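Local coordinates for protein oligoribonuclease (PDB 6A4D) that probably degrades very short RNAs as an exonuclease of the RNase H-like superfamily, and here holds a nitrophenyl ester of thymidylate, at residues A[13-18]-A[113-118]; A[26-31]-A[120-125]; A[32-37]-A[162-167]; A[104-109]-A[133-138]. The protein carries 1 engineered substitution. One frame throughout, in Å; residues are numbered along the deposited sequence.

Contact 1 (A[13-18]-A[113-118]). With 9RC (5'-O-[(S)-hydroxy(4-nitrophenoxy)phosphoryl]thymidine), chain D; 9RC (5'-O-[(S)-hydroxy(4-nitrophenoxy)phosphoryl]thymidine), chain C.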
# COMPACT_ATOMS: atom_id res chain seq x y z
N TRP A 13 -4.94 12.51 4.48
CA TRP A 13 -4.67 11.52 5.48
C TRP A 13 -5.97 10.90 5.97
O TRP A 13 -6.91 11.60 6.24
CB TRP A 13 -3.99 12.12 6.68
CG TRP A 13 -2.68 12.67 6.32
CD1 TRP A 13 -2.43 13.83 5.66
CD2 TRP A 13 -1.46 12.08 6.58
NE1 TRP A 13 -1.09 14.00 5.51
CE2 TRP A 13 -0.46 12.94 6.08
CE3 TRP A 13 -1.07 10.91 7.25
CZ2 TRP A 13 0.88 12.65 6.14
CZ3 TRP A 13 0.30 10.64 7.34
CH2 TRP A 13 1.24 11.50 6.78
N LEU A 14 -6.02 9.58 6.10
CA LEU A 14 -7.18 9.00 6.73
C LEU A 14 -6.92 7.79 7.56
O LEU A 14 -5.87 7.14 7.50
CB LEU A 14 -8.24 8.74 5.69
CG LEU A 14 -7.93 7.90 4.49
CD1 LEU A 14 -8.10 6.46 4.86
CD2 LEU A 14 -8.92 8.23 3.37
N ASP A 15 -7.91 7.48 8.37
CA ASP A 15 -7.85 6.25 9.13
C ASP A 15 -9.26 5.72 9.23
O ASP A 15 -10.20 6.50 9.27
CB ASP A 15 -7.23 6.49 10.50
CG ASP A 15 -7.17 5.22 11.37
OD1 ASP A 15 -6.57 4.22 10.90
OD2 ASP A 15 -7.74 5.24 12.50
N LEU A 16 -9.36 4.39 9.25
CA LEU A 16 -10.63 3.67 9.30
C LEU A 16 -10.59 2.66 10.44
O LEU A 16 -9.54 2.12 10.77
CB LEU A 16 -10.83 2.85 8.02
CG LEU A 16 -11.13 3.53 6.69
CD1 LEU A 16 -11.66 2.53 5.66
CD2 LEU A 16 -12.11 4.66 6.79
N GLU A 17 -11.75 2.39 11.01
CA GLU A 17 -11.92 1.20 11.85
C GLU A 17 -12.88 0.31 11.09
O GLU A 17 -13.77 0.80 10.36
CB GLU A 17 -12.43 1.57 13.24
CG GLU A 17 -11.56 2.54 14.05
CD GLU A 17 -10.08 2.21 14.00
OE1 GLU A 17 -9.72 1.03 14.22
OE2 GLU A 17 -9.26 3.11 13.67
N MET A 18 -12.66 -1.00 11.22
CA MET A 18 -13.48 -2.00 10.56
C MET A 18 -13.87 -3.11 11.58
O MET A 18 -13.49 -3.05 12.74
CB MET A 18 -12.67 -2.60 9.44
CG MET A 18 -12.09 -1.60 8.47
SD MET A 18 -10.50 -0.86 8.94
CE MET A 18 -9.67 -0.90 7.37
N GLY A 113 -2.63 1.00 2.61
CA GLY A 113 -3.07 0.02 1.60
C GLY A 113 -4.21 -0.82 2.16
O GLY A 113 -5.22 -1.12 1.46
N GLN A 114 -4.09 -1.17 3.44
CA GLN A 114 -5.11 -1.99 4.04
C GLN A 114 -6.42 -1.25 4.05
O GLN A 114 -7.46 -1.82 3.71
CB GLN A 114 -4.74 -2.43 5.44
CG GLN A 114 -5.83 -3.20 6.19
CD GLN A 114 -6.19 -4.58 5.61
OE1 GLN A 114 -5.53 -5.12 4.72
NE2 GLN A 114 -7.20 -5.15 6.15
N ASP A 115 -6.39 0.01 4.47
CA ASP A 115 -7.63 0.83 4.47
C ASP A 115 -8.17 0.99 3.04
O ASP A 115 -9.37 1.05 2.86
CB ASP A 115 -7.42 2.24 5.02
CG ASP A 115 -6.82 2.28 6.44
OD1 ASP A 115 -5.67 1.80 6.63
OD2 ASP A 115 -7.46 2.90 7.33
N ARG A 116 -7.29 1.10 2.05
CA ARG A 116 -7.71 1.39 0.69
C ARG A 116 -8.49 0.21 0.10
O ARG A 116 -9.33 0.40 -0.77
CB ARG A 116 -6.48 1.73 -0.15
CG ARG A 116 -6.67 1.95 -1.63
CD ARG A 116 -5.48 2.75 -2.17
NE ARG A 116 -5.96 3.55 -3.26
CZ ARG A 116 -5.49 4.70 -3.68
NH1 ARG A 116 -4.42 5.27 -3.16
NH2 ARG A 116 -6.09 5.24 -4.72
N ARG A 117 -8.22 -0.98 0.59
CA ARG A 117 -9.04 -2.16 0.28
C ARG A 117 -10.52 -2.00 0.63
O ARG A 117 -11.41 -2.42 -0.14
CB ARG A 117 -8.54 -3.38 1.03
CG ARG A 117 -7.21 -3.90 0.57
CD ARG A 117 -6.71 -4.99 1.54
NE ARG A 117 -7.30 -6.32 1.28
CZ ARG A 117 -7.31 -7.34 2.14
NH1 ARG A 117 -6.82 -7.21 3.37
NH2 ARG A 117 -7.86 -8.49 1.77
N PHE A 118 -10.81 -1.50 1.83
CA PHE A 118 -12.17 -1.33 2.24
C PHE A 118 -12.73 -0.10 1.50
O PHE A 118 -13.91 -0.07 1.14
CB PHE A 118 -12.28 -1.08 3.74
CG PHE A 118 -12.10 -2.31 4.58
CD1 PHE A 118 -10.82 -2.83 4.83
CD2 PHE A 118 -13.20 -2.91 5.20
CE1 PHE A 118 -10.66 -3.98 5.62
CE2 PHE A 118 -13.04 -4.05 6.01
CZ PHE A 118 -11.77 -4.57 6.23
OAJ 9RC D . -9.44 -7.12 13.61
CAE 9RC D . -8.35 -6.60 13.88
NAI 9RC D . -7.47 -7.29 14.72
CAL 9RC D . -6.24 -6.76 15.05
OAS 9RC D . -5.52 -7.39 15.82
CAT 9RC D . -5.84 -5.53 14.53
CAU 9RC D . -4.59 -4.99 14.87
CAF 9RC D . -6.72 -4.88 13.68
NAB 9RC D . -7.99 -5.42 13.35
CAA 9RC D . -8.94 -4.70 12.42
OAC 9RC D . -8.24 -3.70 11.68
CAD 9RC D . -10.04 -3.97 13.15
CAH 9RC D . -9.49 -2.57 13.23
OAK 9RC D . -10.50 -1.58 13.29
CAG 9RC D . -8.83 -2.43 11.93
CAR 9RC D . -7.80 -1.24 11.97
OAQ 9RC D . -6.66 -1.45 12.87
PAP 9RC D . -6.23 -0.36 14.05
OAO 9RC D . -5.73 0.93 13.47
OAN 9RC D . -7.60 -0.18 14.85
OAM 9RC D . -5.25 -1.01 15.14
CAV 9RC D . -3.92 -0.80 15.34
CAW 9RC D . -3.26 -1.85 15.99
CAY 9RC D . -1.90 -1.77 16.27
CBA 9RC D . -1.19 -0.63 15.88
NBB 9RC D . 0.11 -0.59 16.17
OBD 9RC D . 1.11 -0.91 15.12
OBC 9RC D . 0.49 -0.29 17.60
CAZ 9RC D . -1.83 0.44 15.23
CAX 9RC D . -3.20 0.36 14.96
OAJ 9RC C . -3.56 -5.21 8.17
CAE 9RC C . -3.13 -5.76 9.18
NAI 9RC C . -2.90 -7.12 9.18
CAL 9RC C . -2.41 -7.76 10.32
OAS 9RC C . -2.23 -8.99 10.26
CAT 9RC C . -2.12 -7.02 11.47
CAU 9RC C . -1.60 -7.62 12.63
CAF 9RC C . -2.36 -5.66 11.45
NAB 9RC C . -2.87 -5.04 10.29
CAA 9RC C . -3.16 -3.61 10.23
OAC 9RC C . -1.98 -2.84 10.21
CAD 9RC C . -3.86 -3.18 11.50
CAH 9RC C . -3.74 -1.71 11.39
OAK 9RC C . -4.87 -1.25 10.70
CAG 9RC C . -2.48 -1.54 10.55
CAR 9RC C . -1.43 -0.93 11.42
OAQ 9RC C . -0.23 -0.96 10.66
PAP 9RC C . 1.10 -0.42 11.31
OAO 9RC C . 2.14 -0.38 10.09
OAN 9RC C . 1.56 -1.48 12.23
OAM 9RC C . 0.56 0.92 11.92
CAV 9RC C . 0.97 2.01 12.69
CAW 9RC C . 0.03 3.06 12.95
CAY 9RC C . 0.41 4.24 13.69
CBA 9RC C . 1.74 4.37 14.20
NBB 9RC C . 2.27 5.43 14.92
OBD 9RC C . 3.20 5.21 16.24
OBC 9RC C . 2.11 6.70 14.43
CAZ 9RC C . 2.61 3.31 13.92
CAX 9RC C . 2.28 2.15 13.18
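Gln-114 touches strand 13-18 through its backbone, O lying 4.4 Å from Met-18 CE. Its amide looks elsewhere: OE1 takes a bond from Arg-117 NH1 in the guanidinium plane, NE2 bonds Leu-21 O, and CG borders the thymine oxygen OAJ of one bound nucleotide. Asp-115 follows, with CG anti to the carbonyl carbon (chi1 -56°), a setting that carries OD2 to the strand backbone, where Leu-16 N gives it a weak, bent bond of 3.1 Å (127°). The same OD2 lies 3.9 Å from Asp-15 OD1, the two carboxylate planes turned 57° apart. One helical turn on, Phe-118 offers a ring face to Met-18, whose CG sits over the centre, 3.6 Å from the centroid, in a CH-pi contact; SD stands higher above the same face, and CE bends down to 3.4 Å from CD1. A serine in place of Phe-118 would probably leave the Met-18 thioether without its platform, free to turn beside the nucleotide sugar. Just past Asp-15, Glu-17 OE1 and Met-18 N both bond the sugar hydroxyl OAK of the other nucleotide. Grouped Asp-15, Glu-17 and Asp-115 are consistent with the acidic, metal-gathering centre of DEDD exonucleases.

Contact 2 (A[26-31]-A[120-125])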
# COMPACT_ATOMS: atom_id res chain seq x y z
N ASP A 26 -15.85 -8.30 6.15
CA ASP A 26 -15.91 -7.15 7.08
C ASP A 26 -16.28 -5.83 6.45
O ASP A 26 -16.07 -5.61 5.29
CB ASP A 26 -14.54 -7.00 7.80
CG ASP A 26 -14.17 -8.22 8.58
OD1 ASP A 26 -15.11 -8.80 9.19
OD2 ASP A 26 -13.01 -8.67 8.54
N VAL A 27 -16.79 -4.94 7.29
CA VAL A 27 -17.40 -3.67 6.92
C VAL A 27 -16.77 -2.56 7.73
O VAL A 27 -16.07 -2.81 8.71
CB VAL A 27 -18.94 -3.66 7.20
CG1 VAL A 27 -19.63 -4.65 6.31
CG2 VAL A 27 -19.27 -3.94 8.64
N ILE A 28 -17.02 -1.33 7.31
CA ILE A 28 -16.38 -0.17 7.92
C ILE A 28 -17.20 0.36 9.09
O ILE A 28 -18.43 0.58 8.95
CB ILE A 28 -16.24 0.97 6.89
CG1 ILE A 28 -15.40 0.50 5.73
CG2 ILE A 28 -15.67 2.21 7.56
CD1 ILE A 28 -15.45 1.49 4.60
N LEU A 29 -16.52 0.60 10.21
CA LEU A 29 -17.17 1.20 11.40
C LEU A 29 -16.97 2.69 11.60
O LEU A 29 -17.84 3.36 12.16
CB LEU A 29 -16.74 0.44 12.66
CG LEU A 29 -17.18 -1.02 12.64
CD1 LEU A 29 -16.70 -1.70 13.90
CD2 LEU A 29 -18.70 -1.12 12.51
N GLU A 30 -15.85 3.22 11.12
CA GLU A 30 -15.51 4.63 11.36
C GLU A 30 -14.60 5.13 10.27
O GLU A 30 -13.80 4.36 9.75
CB GLU A 30 -14.76 4.77 12.69
CG GLU A 30 -14.81 6.16 13.31
CD GLU A 30 -13.85 6.32 14.50
OE1 GLU A 30 -12.93 5.50 14.69
OE2 GLU A 30 -14.00 7.30 15.24
N ILE A 31 -14.73 6.41 9.96
CA ILE A 31 -13.82 7.10 9.08
C ILE A 31 -13.47 8.51 9.64
O ILE A 31 -14.31 9.23 10.16
CB ILE A 31 -14.40 7.14 7.63
CG1 ILE A 31 -13.43 7.85 6.67
CG2 ILE A 31 -15.78 7.80 7.53
CD1 ILE A 31 -13.74 7.56 5.22
N ASN A 120 -11.92 1.01 -1.42
CA ASN A 120 -12.16 0.57 -2.77
C ASN A 120 -13.44 -0.26 -2.88
O ASN A 120 -14.24 0.03 -3.72
CB ASN A 120 -10.97 -0.21 -3.36
CG ASN A 120 -11.32 -0.98 -4.63
OD1 ASN A 120 -12.03 -2.01 -4.59
ND2 ASN A 120 -10.84 -0.51 -5.76
N LYS A 121 -13.62 -1.29 -2.07
CA LYS A 121 -14.92 -2.05 -2.07
C LYS A 121 -16.17 -1.23 -1.77
O LYS A 121 -17.13 -1.27 -2.52
CB LYS A 121 -14.86 -3.21 -1.09
CG LYS A 121 -16.02 -4.17 -1.23
CD LYS A 121 -15.76 -5.45 -0.48
CE LYS A 121 -17.05 -6.25 -0.36
NZ LYS A 121 -16.84 -7.62 0.19
N TYR A 122 -16.17 -0.51 -0.66
CA TYR A 122 -17.36 0.07 -0.09
C TYR A 122 -17.60 1.55 -0.34
O TYR A 122 -18.71 2.03 -0.08
CB TYR A 122 -17.32 -0.12 1.42
CG TYR A 122 -17.34 -1.57 1.87
CD1 TYR A 122 -18.50 -2.34 1.70
CD2 TYR A 122 -16.22 -2.17 2.45
CE1 TYR A 122 -18.55 -3.66 2.13
CE2 TYR A 122 -16.26 -3.49 2.85
CZ TYR A 122 -17.44 -4.23 2.70
OH TYR A 122 -17.51 -5.53 3.11
N MET A 123 -16.57 2.28 -0.77
CA MET A 123 -16.67 3.74 -1.04
C MET A 123 -15.92 4.08 -2.33
O MET A 123 -15.08 4.99 -2.34
CB MET A 123 -16.07 4.53 0.10
CG MET A 123 -16.62 4.22 1.50
SD MET A 123 -15.64 4.98 2.86
CE MET A 123 -16.21 6.69 2.83
N PRO A 124 -16.18 3.35 -3.42
CA PRO A 124 -15.36 3.62 -4.62
C PRO A 124 -15.37 5.12 -5.14
O PRO A 124 -14.31 5.62 -5.67
CB PRO A 124 -15.90 2.60 -5.65
CG PRO A 124 -17.27 2.26 -5.17
CD PRO A 124 -17.23 2.35 -3.68
N ASP A 125 -16.48 5.85 -4.92
CA ASP A 125 -16.56 7.28 -5.33
C ASP A 125 -15.57 8.12 -4.58
O ASP A 125 -14.95 9.02 -5.14
CB ASP A 125 -17.95 7.89 -5.10
CG ASP A 125 -19.06 7.23 -5.96
OD1 ASP A 125 -18.76 6.51 -6.96
OD2 ASP A 125 -20.24 7.42 -5.62
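Tyr-122 reaches from the end of helix 112-122 to the chain just ahead of strand 28-36, where its OH donates to Asp-26 O over 2.6 Å. This is one end of a helix-on-sheet contact in the RNase H-like fold, and the strand involved carries a classic beta bulge at Leu-29 and Glu-30, both of which face Glu-17. The phenol comes from above the Asp-26 carbonyl plane, 43° out of it, and Val-27 CG1 borders the hydroxyl. Further along, Ile-28 CD1 touches both helix-end residues, 4.0 Å from Tyr-122 CB and 3.9 Å from Met-123 SD. Ile-31 meets Met-123 tip to tip, CD1 to CE at 3.5 Å; its CG1 stands anti to the backbone N (chi1 -179°), extending the chain toward the methionine. The bulge explains why Ile-28 and Ile-31, three residues apart, both point at the helix. Behind this first shell, Met-123 leaves helical geometry and is also the N-cap residue of helix 124-127; at this break its side chain points toward the strand, and Leu-85 and Thr-89 of helix 85-99 pack on it. The turn at Asp-26 is pinned by Glu-22 N on OD2, while Val-27 N bonds Thr-19 OG1. Lys-121, whose NZ bonds Pro-23 O, lays its CG over the centre of the Tyr-122 ring, 4.0 Å above the plane.

Contact 3 (A[32-37]-A[162-167]). Engineered in segment 162-167: Ala-166 (natural residue Asp).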
# COMPACT_ATOMS: atom_id res chain seq x y z
N ALA A 32 -12.20 8.85 9.58
CA ALA A 32 -11.70 10.21 9.91
C ALA A 32 -10.73 10.65 8.81
O ALA A 32 -10.02 9.80 8.25
CB ALA A 32 -11.03 10.22 11.28
N ILE A 33 -10.73 11.94 8.48
CA ILE A 33 -9.87 12.48 7.41
C ILE A 33 -9.18 13.76 7.93
O ILE A 33 -9.82 14.61 8.53
CB ILE A 33 -10.64 12.84 6.11
CG1 ILE A 33 -11.47 11.67 5.57
CG2 ILE A 33 -9.70 13.39 5.01
CD1 ILE A 33 -12.61 12.15 4.68
N ILE A 34 -7.88 13.90 7.67
CA ILE A 34 -7.17 15.16 7.90
C ILE A 34 -6.46 15.54 6.62
O ILE A 34 -5.90 14.71 5.92
CB ILE A 34 -6.21 15.02 9.09
CG1 ILE A 34 -7.05 14.92 10.35
CG2 ILE A 34 -5.21 16.18 9.15
CD1 ILE A 34 -6.31 14.92 11.66
N ILE A 35 -6.51 16.82 6.30
CA ILE A 35 -5.77 17.39 5.20
C ILE A 35 -4.57 18.14 5.76
O ILE A 35 -4.74 18.91 6.70
CB ILE A 35 -6.65 18.40 4.47
CG1 ILE A 35 -7.99 17.75 4.05
CG2 ILE A 35 -5.92 18.98 3.27
CD1 ILE A 35 -7.88 16.88 2.81
N THR A 36 -3.39 17.92 5.20
CA THR A 36 -2.16 18.67 5.56
C THR A 36 -1.63 19.26 4.31
O THR A 36 -2.01 18.84 3.24
CB THR A 36 -1.01 17.82 6.09
OG1 THR A 36 -0.55 16.95 5.07
CG2 THR A 36 -1.38 17.01 7.26
N ASP A 37 -0.75 20.25 4.42
CA ASP A 37 -0.01 20.69 3.23
C ASP A 37 1.14 19.71 2.99
O ASP A 37 1.38 18.76 3.78
CB ASP A 37 0.52 22.14 3.37
CG ASP A 37 1.48 22.33 4.55
OD1 ASP A 37 2.06 21.32 5.06
OD2 ASP A 37 1.66 23.51 4.97
N LEU A 162 -9.54 7.26 19.23
CA LEU A 162 -10.08 8.09 18.18
C LEU A 162 -9.43 7.65 16.88
O LEU A 162 -8.24 7.28 16.88
CB LEU A 162 -9.82 9.58 18.47
CG LEU A 162 -10.16 10.12 19.88
CD1 LEU A 162 -9.00 9.99 20.87
CD2 LEU A 162 -10.68 11.56 19.79
N ALA A 163 -10.20 7.63 15.80
CA ALA A 163 -9.64 7.54 14.47
C ALA A 163 -8.86 8.83 14.18
O ALA A 163 -7.80 8.74 13.55
CB ALA A 163 -10.69 7.28 13.40
N LEU A 164 -9.34 9.99 14.67
CA LEU A 164 -8.62 11.26 14.45
C LEU A 164 -7.24 11.25 15.06
O LEU A 164 -6.31 11.85 14.51
CB LEU A 164 -9.34 12.48 15.01
CG LEU A 164 -10.24 13.35 14.12
CD1 LEU A 164 -10.60 14.62 14.89
CD2 LEU A 164 -9.65 13.77 12.80
N ASP A 165 -7.11 10.60 16.21
CA ASP A 165 -5.85 10.57 16.94
C ASP A 165 -4.93 9.51 16.39
O ASP A 165 -3.74 9.64 16.52
CB ASP A 165 -6.06 10.39 18.45
CG ASP A 165 -6.30 11.71 19.17
OD1 ASP A 165 -5.33 12.35 19.61
OD2 ASP A 165 -7.46 12.12 19.27
N ALA A 166 -5.45 8.43 15.82
CA ALA A 166 -4.60 7.56 15.06
C ALA A 166 -3.93 8.34 13.88
O ALA A 166 -2.74 8.20 13.67
CB ALA A 166 -5.39 6.36 14.57
N ILE A 167 -4.69 9.18 13.16
CA ILE A 167 -4.20 9.95 12.02
C ILE A 167 -3.15 10.95 12.46
O ILE A 167 -2.14 11.10 11.78
CB ILE A 167 -5.30 10.78 11.31
CG1 ILE A 167 -6.37 9.87 10.68
CG2 ILE A 167 -4.71 11.66 10.21
CD1 ILE A 167 -7.63 10.61 10.26
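Ile-34 and Leu-164 cross at about a right angle, their branches meeting CD1 to CD2 at 3.7 Å. Against Ile-167 the same isoleucine lies obliquely, Ile-34 CB 3.8 Å from Ile-167 CG2. With CG1 anti to the carbonyl carbon (chi1 -70°), Ile-34 sends its long branch over to the leucine while CB stays beside the other isoleucine. Ile-167 uses both arms: CG2 serves Ile-34, and CD1 drops onto Ala-32, 3.6 Å from CB and closer still, 3.2 Å, to the backbone O. Ala-32 CB also faces Ala-163 CB at 3.6 Å. These small side chains let helix 163-180 settle on the sheet of this RNase H-like fold; the axes of strand 32-36 and helix 163-167 approach to 7.8 Å and are inclined at 38°. Helix 85-99 covers the opposite face of the strand, at Ile-33 and Ile-35. An alanine at Ile-34 would remove the branches filling the angle between Leu-164 and Ile-167, and is likely to open a gap there and leave Leu-164 CD2 without its partner. Ile-42 and Gln-45 of strand 42-50 border Ile-34 as well. One position before Ile-167, the engineered Ala-166, an aspartate in the natural protein, rests its CB against Asp-15 of the neighbouring strand 11-18.

Contact 4 (A[104-109]-A[133-138]). With 9RC (5'-O-[(S)-hydroxy(4-nitrophenoxy)phosphoryl]thymidine), chain F; 9RC (5'-O-[(S)-hydroxy(4-nitrophenoxy)phosphoryl]thymidine), chain C.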
# COMPACT_ATOMS: atom_id res chain seq x y z
N LYS A 104 -4.56 13.95 -7.38
CA LYS A 104 -3.28 14.51 -6.92
C LYS A 104 -2.69 13.87 -5.67
O LYS A 104 -1.56 13.50 -5.66
CB LYS A 104 -3.44 15.99 -6.59
CG LYS A 104 -4.05 16.80 -7.71
CD LYS A 104 -3.29 16.71 -9.02
CE LYS A 104 -1.97 17.42 -8.94
NZ LYS A 104 -1.48 17.63 -10.33
N SER A 105 -3.49 13.76 -4.62
CA SER A 105 -3.01 13.25 -3.37
C SER A 105 -3.01 11.71 -3.36
O SER A 105 -4.04 11.10 -3.66
CB SER A 105 -3.90 13.76 -2.24
OG SER A 105 -3.35 13.39 -0.99
N PRO A 106 -1.87 11.10 -3.03
CA PRO A 106 -1.99 9.73 -2.58
C PRO A 106 -2.83 9.65 -1.30
O PRO A 106 -3.12 10.64 -0.71
CB PRO A 106 -0.55 9.30 -2.31
CG PRO A 106 0.14 10.58 -1.88
CD PRO A 106 -0.54 11.68 -2.71
N MET A 107 -3.28 8.46 -0.97
CA MET A 107 -3.86 8.14 0.30
C MET A 107 -2.76 7.93 1.31
O MET A 107 -1.90 7.11 1.08
CB MET A 107 -4.70 6.89 0.11
CG MET A 107 -5.75 6.75 1.15
SD MET A 107 -6.71 5.23 0.98
CE MET A 107 -7.76 5.63 -0.43
N CYS A 108 -2.82 8.63 2.45
CA CYS A 108 -1.73 8.76 3.43
C CYS A 108 -2.05 8.21 4.79
O CYS A 108 -3.16 8.29 5.26
CB CYS A 108 -1.28 10.23 3.65
SG CYS A 108 -0.89 11.13 2.14
N GLY A 109 -1.07 7.52 5.35
CA GLY A 109 -1.18 6.89 6.70
C GLY A 109 -0.34 5.69 6.91
O GLY A 109 0.49 5.32 6.10
N ARG A 133 -1.43 6.12 -6.04
CA ARG A 133 -0.39 5.79 -5.07
C ARG A 133 -0.80 5.92 -3.57
O ARG A 133 -1.78 6.60 -3.20
CB ARG A 133 0.81 6.73 -5.31
CG ARG A 133 1.48 6.37 -6.59
CD ARG A 133 2.73 7.14 -6.80
NE ARG A 133 3.32 6.80 -8.08
CZ ARG A 133 3.94 7.68 -8.89
NH1 ARG A 133 4.02 8.96 -8.54
NH2 ARG A 133 4.47 7.28 -10.05
N ASN A 134 -0.05 5.24 -2.71
CA ASN A 134 -0.22 5.40 -1.29
C ASN A 134 1.02 6.09 -0.77
O ASN A 134 2.11 5.95 -1.31
CB ASN A 134 -0.39 4.04 -0.65
CG ASN A 134 -1.62 3.33 -1.16
OD1 ASN A 134 -2.63 3.97 -1.40
ND2 ASN A 134 -1.54 1.99 -1.32
N LEU A 135 0.83 6.85 0.28
CA LEU A 135 1.91 7.37 1.07
C LEU A 135 1.83 6.67 2.45
O LEU A 135 1.05 7.00 3.31
CB LEU A 135 1.81 8.86 1.13
CG LEU A 135 3.05 9.54 1.69
CD1 LEU A 135 2.90 11.04 1.56
CD2 LEU A 135 3.31 9.20 3.15
N ASP A 136 2.64 5.65 2.57
CA ASP A 136 2.55 4.70 3.65
C ASP A 136 3.72 4.95 4.62
O ASP A 136 4.81 4.61 4.31
CB ASP A 136 2.57 3.26 3.07
CG ASP A 136 2.34 2.19 4.13
OD1 ASP A 136 2.32 2.52 5.34
OD2 ASP A 136 2.24 0.98 3.76
N VAL A 137 3.42 5.47 5.80
CA VAL A 137 4.37 5.89 6.76
C VAL A 137 5.12 4.63 7.34
O VAL A 137 6.31 4.70 7.73
CB VAL A 137 3.65 6.71 7.85
CG1 VAL A 137 4.55 6.95 9.07
CG2 VAL A 137 3.15 8.03 7.26
N SER A 138 4.43 3.49 7.32
CA SER A 138 5.01 2.23 7.76
C SER A 138 6.04 1.69 6.81
O SER A 138 6.87 0.93 7.23
CB SER A 138 3.93 1.16 7.97
OG SER A 138 2.99 1.63 8.87
OAJ 9RC F . -2.89 0.75 -9.64
CAE 9RC F . -2.72 1.52 -10.60
NAI 9RC F . -3.74 2.39 -11.00
CAL 9RC F . -3.53 3.28 -12.06
OAS 9RC F . -4.46 4.03 -12.35
CAT 9RC F . -2.29 3.31 -12.75
CAU 9RC F . -2.08 4.21 -13.82
CAF 9RC F . -1.28 2.41 -12.35
NAB 9RC F . -1.55 1.50 -11.27
CAA 9RC F . -0.50 0.56 -10.76
OAC 9RC F . 0.55 1.50 -10.56
CAD 9RC F . -0.02 -0.49 -11.75
CAH 9RC F . 1.46 -0.18 -11.91
OAK 9RC F . 2.35 -1.33 -11.78
CAG 9RC F . 1.72 0.76 -10.73
CAR 9RC F . 2.79 1.77 -11.10
OAQ 9RC F . 3.40 2.11 -9.89
PAP 9RC F . 4.07 3.56 -9.72
OAO 9RC F . 4.04 4.09 -8.20
OAN 9RC F . 3.34 4.59 -10.49
OAM 9RC F . 5.30 3.64 -10.47
CAV 9RC F . 6.42 2.96 -10.65
CAW 9RC F . 6.52 1.61 -11.02
CAY 9RC F . 7.82 1.12 -11.18
CBA 9RC F . 8.94 1.99 -11.03
NBB 9RC F . 10.19 1.57 -11.14
OBD 9RC F . 10.44 -0.04 -11.70
OBC 9RC F . 11.45 2.76 -10.48
CAZ 9RC F . 8.79 3.35 -10.70
CAX 9RC F . 7.52 3.82 -10.53
OAJ 9RC C . -3.56 -5.21 8.17
CAE 9RC C . -3.13 -5.76 9.18
NAI 9RC C . -2.90 -7.12 9.18
CAL 9RC C . -2.41 -7.76 10.32
OAS 9RC C . -2.23 -8.99 10.26
CAT 9RC C . -2.12 -7.02 11.47
CAU 9RC C . -1.60 -7.62 12.63
CAF 9RC C . -2.36 -5.66 11.45
NAB 9RC C . -2.87 -5.04 10.29
CAA 9RC C . -3.16 -3.61 10.23
OAC 9RC C . -1.98 -2.84 10.21
CAD 9RC C . -3.86 -3.18 11.50
CAH 9RC C . -3.74 -1.71 11.39
OAK 9RC C . -4.87 -1.25 10.70
CAG 9RC C . -2.48 -1.54 10.55
CAR 9RC C . -1.43 -0.93 11.42
OAQ 9RC C . -0.23 -0.96 10.66
PAP 9RC C . 1.10 -0.42 11.31
OAO 9RC C . 2.14 -0.38 10.09
OAN 9RC C . 1.56 -1.48 12.23
OAM 9RC C . 0.56 0.92 11.92
CAV 9RC C . 0.97 2.01 12.69
CAW 9RC C . 0.03 3.06 12.95
CAY 9RC C . 0.41 4.24 13.69
CBA 9RC C . 1.74 4.37 14.20
NBB 9RC C . 2.27 5.43 14.92
OBD 9RC C . 3.20 5.21 16.24
OBC 9RC C . 2.11 6.70 14.43
CAZ 9RC C . 2.61 3.31 13.92
CAX 9RC C . 2.28 2.15 13.18
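Met-107, Cys-108 and Gly-109 run parallel to Asn-134, Leu-135 and Asp-136, and backbone hydrogen bonds zip the two together. Met-107 N donates to Arg-133 O at 3.3 Å. Leu-135 N gives to Met-107 O at 2.9 Å. Next, Gly-109 N reaches Leu-135 O at 3.0 Å, and the series closes with Val-137 N on Gly-109 O at 2.9 Å. Gly-109 has backbone angles (phi 152°) at which a CB would press on the preceding carbonyl, so glycine fits here. Apolar contacts gather round Leu-135: Pro-106 lies alongside it, CG to CB 3.8 Å, and Cys-108 SG touches the same CB at 3.7 Å. Among the polar groups, Asp-136 caps helix 137-147, OD1 accepting from Ser-138 N from above the carboxylate plane as well as from Ser-111 N. Both ends of 133-138 also meet bound nucleotide phosphates. Ser-138 OG donates to OAO of one over 2.5 Å. Arg-133, extended from CG to NE, presents its guanidinium edge to the phosphate of another, NE to OAO at 2.8 Å with NH2 on OAN; Ser-138 of the second subunit binds that same nucleotide, while Glu-142 of the second subunit takes NH1. Each subunit thus lends an arginine to its partner's pocket. In the fold this is a beta-alpha-beta crossover by way of helices 112-122 and 124-127, with strand 11-18 beyond strand 107-109, and strand 134-136 at the sheet margin, where Thr-139 of the second subunit bonds Asn-134 O and Asp-136 N.

Overall arrangement
Contacts 1, 3 and 4 are buried; contact 2, at the far end of helix 112-122, is only partly so. Contacts 1 and 2 share that helix, and contacts 2 and 3 share strand 28-36. All four reach one sheet, in which strand 11-18 of contact 1 lies between strand 28-36 and strand 107-109 of contact 4. Their chemistry follows their place. Contact 3, the helix-sheet core, is purely apolar across its segments; contact 2 adds a single phenol bond where the strand begins; contact 1 mixes carboxylates with thioether and ring beside the ligand; contact 4 is mostly backbone pairing at the dimer edge. Contacts 1 and 4 touch the same nucleotide, their centres about 11 Å apart.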